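Local coordinates for glycoside hydrolase family 12 (Spirochaeta thermophila, PDB 5LU3), which forms a type A carbohydrate-binding module, CBM64, at the end of a probable cellulase and probably binds polysaccharides such as cellulose, at residues D23-T28 against H58-A63; N39-E44 against K73-W78. All blocks are in the same frame, centred on the assembly; numbering follows the deposited sequence.

Contact 1 (D23-T28 against H58-A63); sequences DDFSTT and HQVPPA
His58 meets the backbone of residues 23-28 mainly through its CA and CB, which lie beside two carbonyl groups. Its CA directs a C-H toward Ser26 O, 3.3 Å away, with a bent angle of 132° at the hydrogen, and its CB lies 3.2 Å from Thr28 O. With CG set between the backbone N and the carbonyl carbon (chi1 74°), the imidazole turns away from the other loop and meets Trp31 edge-to-face. The hydrogen-bond partner of Thr28 O lies in its own loop: Ser26 OG donates to it at 2.7 Å, a short bond that a small hydroxyl side chain can make between residues two apart. At Val60 the contact becomes apolar. Its CB and CG2 sit at the edge of the Phe25 ring, CB being 4.1 Å from CE2, while both side chains also touch Ile45 and the Phe25 ring stacks on Trp68. A branched aliphatic and a flat aromatic thus suit this buried place. The carbonyl of Val60 accepts from Trp68 NE1, and a water 2.9 Å from Val60 O lies equally close to Ser26 O, bridging the two backbones. Two loops without regular strand structure thus pack over an aromatic and aliphatic core beside a calcium site, where Asp23 OD1 and Asp24 OD1 are metal ligands.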
loop_
_atom_site.group_PDB
_atom_site.type_symbol
_atom_site.label_atom_id
_atom_site.label_comp_id
_atom_site.label_asym_id
_atom_site.label_seq_id
_atom_site.Cartn_x
_atom_site.Cartn_y
_atom_site.Cartn_z
ATOM N N ASP A 23 -10.065 -3.601 -1.713
ATOM C CA ASP A 23 -10.570 -4.518 -0.704
ATOM C C ASP A 23 -9.826 -5.859 -0.741
ATOM O O ASP A 23 -10.353 -6.842 -0.217
ATOM C CB ASP A 23 -12.088 -4.691 -0.778
ATOM C CG ASP A 23 -12.555 -5.395 -2.022
ATOM O OD1 ASP A 23 -11.743 -5.620 -2.921
ATOM O OD2 ASP A 23 -13.767 -5.745 -2.105
ATOM N N ASP A 24 -8.613 -5.892 -1.329
ATOM C CA ASP A 24 -7.951 -7.168 -1.659
ATOM C C ASP A 24 -6.877 -7.583 -0.650
ATOM O O ASP A 24 -6.223 -8.605 -0.872
ATOM C CB ASP A 24 -7.274 -7.072 -3.037
ATOM C CG ASP A 24 -8.193 -7.098 -4.169
ATOM O OD1 ASP A 24 -9.371 -7.453 -4.027
ATOM O OD2 ASP A 24 -7.713 -6.818 -5.321
ATOM N N PHE A 25 -6.644 -6.801 0.413
ATOM C CA PHE A 25 -5.600 -7.204 1.361
ATOM C C PHE A 25 -5.933 -8.517 2.058
ATOM O O PHE A 25 -7.089 -8.799 2.359
ATOM C CB PHE A 25 -5.375 -6.167 2.469
ATOM C CG PHE A 25 -4.466 -5.025 2.117
ATOM C CD1 PHE A 25 -4.328 -4.534 0.842
ATOM C CD2 PHE A 25 -3.702 -4.448 3.122
ATOM C CE1 PHE A 25 -3.467 -3.470 0.566
ATOM C CE2 PHE A 25 -2.843 -3.395 2.867
ATOM C CZ PHE A 25 -2.741 -2.889 1.594
ATOM N N SER A 26 -4.895 -9.277 2.385
ATOM C CA SER A 26 -5.064 -10.457 3.223
ATOM C C SER A 26 -5.588 -10.038 4.610
ATOM O O SER A 26 -5.067 -9.088 5.211
ATOM C CB SER A 26 -3.729 -11.186 3.402
ATOM O OG SER A 26 -3.967 -12.436 4.044
ATOM N N THR A 27 -6.606 -10.733 5.090
ATOM C CA THR A 27 -7.061 -10.616 6.465
ATOM C C THR A 27 -6.765 -11.840 7.297
ATOM O O THR A 27 -7.224 -11.937 8.427
ATOM C CB THR A 27 -8.568 -10.352 6.504
ATOM O OG1 THR A 27 -9.262 -11.437 5.886
ATOM C CG2 THR A 27 -8.905 -9.059 5.796
ATOM N N THR A 28 -6.124 -12.825 6.708
ATOM C CA THR A 28 -5.605 -13.939 7.436
ATOM C C THR A 28 -4.087 -13.829 7.469
ATOM O O THR A 28 -3.456 -13.189 6.618
ATOM C CB THR A 28 -6.060 -15.259 6.826
ATOM O OG1 THR A 28 -5.613 -15.321 5.495
ATOM C CG2 THR A 28 -7.563 -15.371 6.815
ATOM N N HIS A 58 -1.928 -8.458 6.450
ATOM C CA HIS A 58 -2.770 -8.821 7.581
ATOM C C HIS A 58 -2.474 -8.004 8.816
ATOM O O HIS A 58 -3.261 -8.035 9.767
ATOM C CB HIS A 58 -2.653 -10.329 7.894
ATOM C CG HIS A 58 -1.386 -10.716 8.549
ATOM N ND1 HIS A 58 -0.322 -11.279 7.880
ATOM C CD2 HIS A 58 -0.999 -10.603 9.836
ATOM C CE1 HIS A 58 0.668 -11.493 8.730
ATOM N NE2 HIS A 58 0.295 -11.048 9.916
ATOM N N GLN A 59 -1.372 -7.273 8.836
ATOM C CA GLN A 59 -1.061 -6.354 9.952
ATOM C C GLN A 59 -1.753 -4.988 9.832
ATOM O O GLN A 59 -1.793 -4.246 10.797
ATOM C CB GLN A 59 0.441 -6.122 10.043
ATOM C CG GLN A 59 1.231 -7.373 10.366
ATOM C CD GLN A 59 2.714 -7.073 10.508
ATOM O OE1 GLN A 59 3.404 -6.852 9.499
ATOM N NE2 GLN A 59 3.201 -7.025 11.724
ATOM N N VAL A 60 -2.287 -4.689 8.646
ATOM C CA VAL A 60 -2.872 -3.386 8.351
ATOM C C VAL A 60 -4.372 -3.469 8.579
ATOM O O VAL A 60 -5.084 -4.177 7.834
ATOM C CB VAL A 60 -2.580 -2.937 6.906
ATOM C CG1 VAL A 60 -3.104 -1.532 6.702
ATOM C CG2 VAL A 60 -1.088 -3.011 6.594
ATOM N N PRO A 61 -4.887 -2.745 9.585
ATOM C CA PRO A 61 -6.327 -2.819 9.809
ATOM C C PRO A 61 -7.123 -2.263 8.650
ATOM O O PRO A 61 -6.751 -1.219 8.094
ATOM C CB PRO A 61 -6.531 -1.959 11.059
ATOM C CG PRO A 61 -5.173 -1.836 11.706
ATOM C CD PRO A 61 -4.218 -1.869 10.565
ATOM N N PRO A 62 -8.204 -2.956 8.260
ATOM C CA PRO A 62 -9.094 -2.371 7.277
ATOM C C PRO A 62 -9.858 -1.199 7.891
ATOM O O PRO A 62 -9.898 -1.026 9.102
ATOM C CB PRO A 62 -10.080 -3.518 6.973
ATOM C CG PRO A 62 -10.127 -4.291 8.231
ATOM C CD PRO A 62 -8.714 -4.245 8.769
ATOM N N ALA A 63 -10.502 -0.424 7.047
ATOM C CA ALA A 63 -11.481 0.546 7.509
ATOM C C ALA A 63 -12.772 -0.199 7.823
ATOM O O ALA A 63 -12.925 -1.389 7.549
ATOM C CB ALA A 63 -11.701 1.608 6.452
HETATM O O HOH W 1 -5.746 -6.858 7.012
#

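Contact 2 (N39-E44 against K73-W78)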
loop_
_atom_site.group_PDB
_atom_site.type_symbol
_atom_site.label_atom_id
_atom_site.label_comp_id
_atom_site.label_asym_id
_atom_site.label_seq_id
_atom_site.Cartn_x
_atom_site.Cartn_y
_atom_site.Cartn_z
ATOM N N ASN A 39 11.943 5.176 -0.876
ATOM C CA ASN A 39 12.090 6.504 -1.396
ATOM C C ASN A 39 10.810 7.313 -1.493
ATOM O O ASN A 39 10.671 8.186 -2.366
ATOM C CB ASN A 39 12.841 6.461 -2.741
ATOM C CG ASN A 39 14.254 5.920 -2.587
ATOM O OD1 ASN A 39 14.569 4.835 -3.061
ATOM N ND2 ASN A 39 15.086 6.649 -1.884
ATOM N N LEU A 40 9.866 7.007 -0.603
ATOM C CA LEU A 40 8.623 7.761 -0.502
ATOM C C LEU A 40 8.716 8.852 0.544
ATOM O O LEU A 40 9.478 8.770 1.508
ATOM C CB LEU A 40 7.444 6.844 -0.141
ATOM C CG LEU A 40 7.169 5.740 -1.155
ATOM C CD1 LEU A 40 5.841 5.085 -0.830
ATOM C CD2 LEU A 40 7.124 6.278 -2.560
ATOM N N ASP A 41 7.887 9.862 0.328
ATOM C CA ASP A 41 7.608 10.902 1.312
ATOM C C ASP A 41 6.523 10.488 2.290
ATOM O O ASP A 41 6.554 10.886 3.426
ATOM C CB ASP A 41 7.181 12.196 0.632
ATOM C CG ASP A 41 8.160 12.673 -0.423
ATOM O OD1 ASP A 41 9.388 12.554 -0.204
ATOM O OD2 ASP A 41 7.682 13.158 -1.476
ATOM N N LEU A 42 5.585 9.689 1.812
ATOM C CA LEU A 42 4.433 9.254 2.603
ATOM C C LEU A 42 3.845 7.988 2.007
ATOM O O LEU A 42 3.642 7.912 0.792
ATOM C CB LEU A 42 3.340 10.356 2.609
ATOM C CG LEU A 42 2.044 10.028 3.358
ATOM C CD1 LEU A 42 2.364 9.789 4.808
ATOM C CD2 LEU A 42 1.047 11.149 3.168
ATOM N N LEU A 43 3.586 7.003 2.879
ATOM C CA LEU A 43 2.678 5.910 2.547
ATOM C C LEU A 43 1.823 5.640 3.765
ATOM O O LEU A 43 2.305 5.129 4.760
ATOM C CB LEU A 43 3.403 4.656 2.111
ATOM C CG LEU A 43 2.409 3.661 1.483
ATOM C CD1 LEU A 43 1.974 4.066 0.101
ATOM C CD2 LEU A 43 2.918 2.251 1.571
ATOM N N GLU A 44 0.573 6.065 3.688
ATOM C CA GLU A 44 -0.356 5.952 4.797
ATOM C C GLU A 44 -1.508 5.048 4.357
ATOM O O GLU A 44 -2.013 5.218 3.236
ATOM C CB GLU A 44 -0.911 7.344 5.154
ATOM C CG GLU A 44 -1.508 7.499 6.503
ATOM C CD GLU A 44 -1.601 8.969 6.862
ATOM O OE1 GLU A 44 -0.561 9.629 7.060
ATOM O OE2 GLU A 44 -2.730 9.441 6.892
ATOM N N LYS A 73 2.868 9.377 -1.546
ATOM C CA LYS A 73 3.557 10.554 -2.085
ATOM C C LYS A 73 5.040 10.196 -2.234
ATOM O O LYS A 73 5.672 9.683 -1.287
ATOM C CB LYS A 73 3.376 11.789 -1.196
ATOM C CG LYS A 73 4.005 13.040 -1.800
ATOM C CD LYS A 73 3.919 14.239 -0.869
ATOM C CE LYS A 73 4.485 15.491 -1.514
ATOM N NZ LYS A 73 5.941 15.372 -1.800
ATOM N N GLY A 74 5.567 10.473 -3.426
ATOM C CA GLY A 74 6.988 10.345 -3.699
ATOM C C GLY A 74 7.447 11.491 -4.553
ATOM O O GLY A 74 6.662 12.091 -5.291
ATOM N N SER A 75 8.731 11.810 -4.424
ATOM C CA SER A 75 9.325 12.921 -5.146
ATOM C C SER A 75 10.412 12.526 -6.154
ATOM O O SER A 75 11.030 13.409 -6.750
ATOM C CB SER A 75 9.883 13.916 -4.134
ATOM O OG SER A 75 8.846 14.514 -3.401
ATOM N N LEU A 76 10.669 11.232 -6.306
ATOM C CA LEU A 76 11.772 10.735 -7.140
ATOM C C LEU A 76 11.289 9.761 -8.166
ATOM O O LEU A 76 10.289 9.081 -7.944
ATOM C CB LEU A 76 12.775 9.998 -6.262
ATOM C CG LEU A 76 13.520 10.853 -5.257
ATOM C CD1 LEU A 76 14.314 9.984 -4.303
ATOM C CD2 LEU A 76 14.453 11.812 -5.981
ATOM N N ALA A 77 12.037 9.635 -9.274
ATOM C CA ALA A 77 11.648 8.675 -10.310
ATOM C C ALA A 77 11.659 7.240 -9.776
ATOM O O ALA A 77 10.912 6.404 -10.238
ATOM C CB ALA A 77 12.576 8.791 -11.517
ATOM N N TRP A 78 12.478 6.996 -8.772
ATOM C CA TRP A 78 12.595 5.673 -8.185
ATOM C C TRP A 78 11.813 5.518 -6.875
ATOM O O TRP A 78 11.932 4.513 -6.171
ATOM C CB TRP A 78 14.046 5.273 -8.008
ATOM C CG TRP A 78 14.906 6.260 -7.309
ATOM C CD1 TRP A 78 15.251 6.258 -6.009
ATOM C CD2 TRP A 78 15.597 7.362 -7.908
ATOM N NE1 TRP A 78 16.096 7.315 -5.732
ATOM C CE2 TRP A 78 16.317 8.009 -6.886
ATOM C CE3 TRP A 78 15.636 7.884 -9.203
ATOM C CZ2 TRP A 78 17.090 9.142 -7.118
ATOM C CZ3 TRP A 78 16.420 9.006 -9.447
ATOM C CH2 TRP A 78 17.135 9.630 -8.403
HETATM O O HOH W 2 10.453 11.006 -2.249
#
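Asn39 brings OD1 to the edge of the Trp78 indole, in the plane of the ring and 3.3 Å from CD1, with its amide plane turned 83° from that of the indole. One face of the same ring is covered by Leu76, whose CB stands 4.1 Å from the plane over the centre, and Leu76 CD1 also packs against Asn39 CB. Next to this cluster, strand 42-45 pairs antiparallel with the end of strand 68-74 in the five-stranded sheet, and the pairing starts with a classic beta bulge: Asp41 and Leu42 both face Lys73. Lys73 O consequently accepts two N-H groups, from Asp41 N at 2.7 Å and Leu42 N at 3.1 Å, while Lys73 N returns a bond to Leu42 O as in a regular antiparallel pair. Leu42 and Lys73 send their side chains to the same face of the sheet, where their CB atoms touch. The carboxylate of Asp41 is another flat group at the bulge, and its OD2 is gripped twice. Ser75 OG donates to the syn lone pair of OD2 at 2.6 Å, whereas Lys73 NZ forms a salt bridge to that oxygen at 2.8 Å from above the carboxylate, 41° out of its plane. The lysine chain runs extended as far as CE and bends only at its last torsion (chi4 -64°), which carries NZ over the acid. A long cation and a short hydroxyl can therefore share one oxygen. Gly74 suits its place because, lacking a side chain, it lets Leu40 CD2 come within 4.2 Å of its CA. Asp41 OD1 has a different partner: a water that donates to it and to Asn39 O, and accepts a hydrogen from Ser75 N at 2.9 Å.

From the N terminus, the chain leaves strand 16-22 through residues 23-28, runs along strand 33-40 and turns a corner at Asp41 into strand 42-45. It then passes strand 55-56, reaches residues 58-63, and climbs strand 68-74 to residues 73-78. Contact 1 closes a loop with 29 residues between its segments and contact 2 one with 28; since the segments alternate, the two loops cross. Their centres lie 22 Å apart on opposite sides of the chain's centre. Contact 1 joins two loops at the calcium end, whereas contact 2 works where the chain passes from the four-stranded sheet to the five-stranded one. Strands 42-45 and 68-74 run between the two regions.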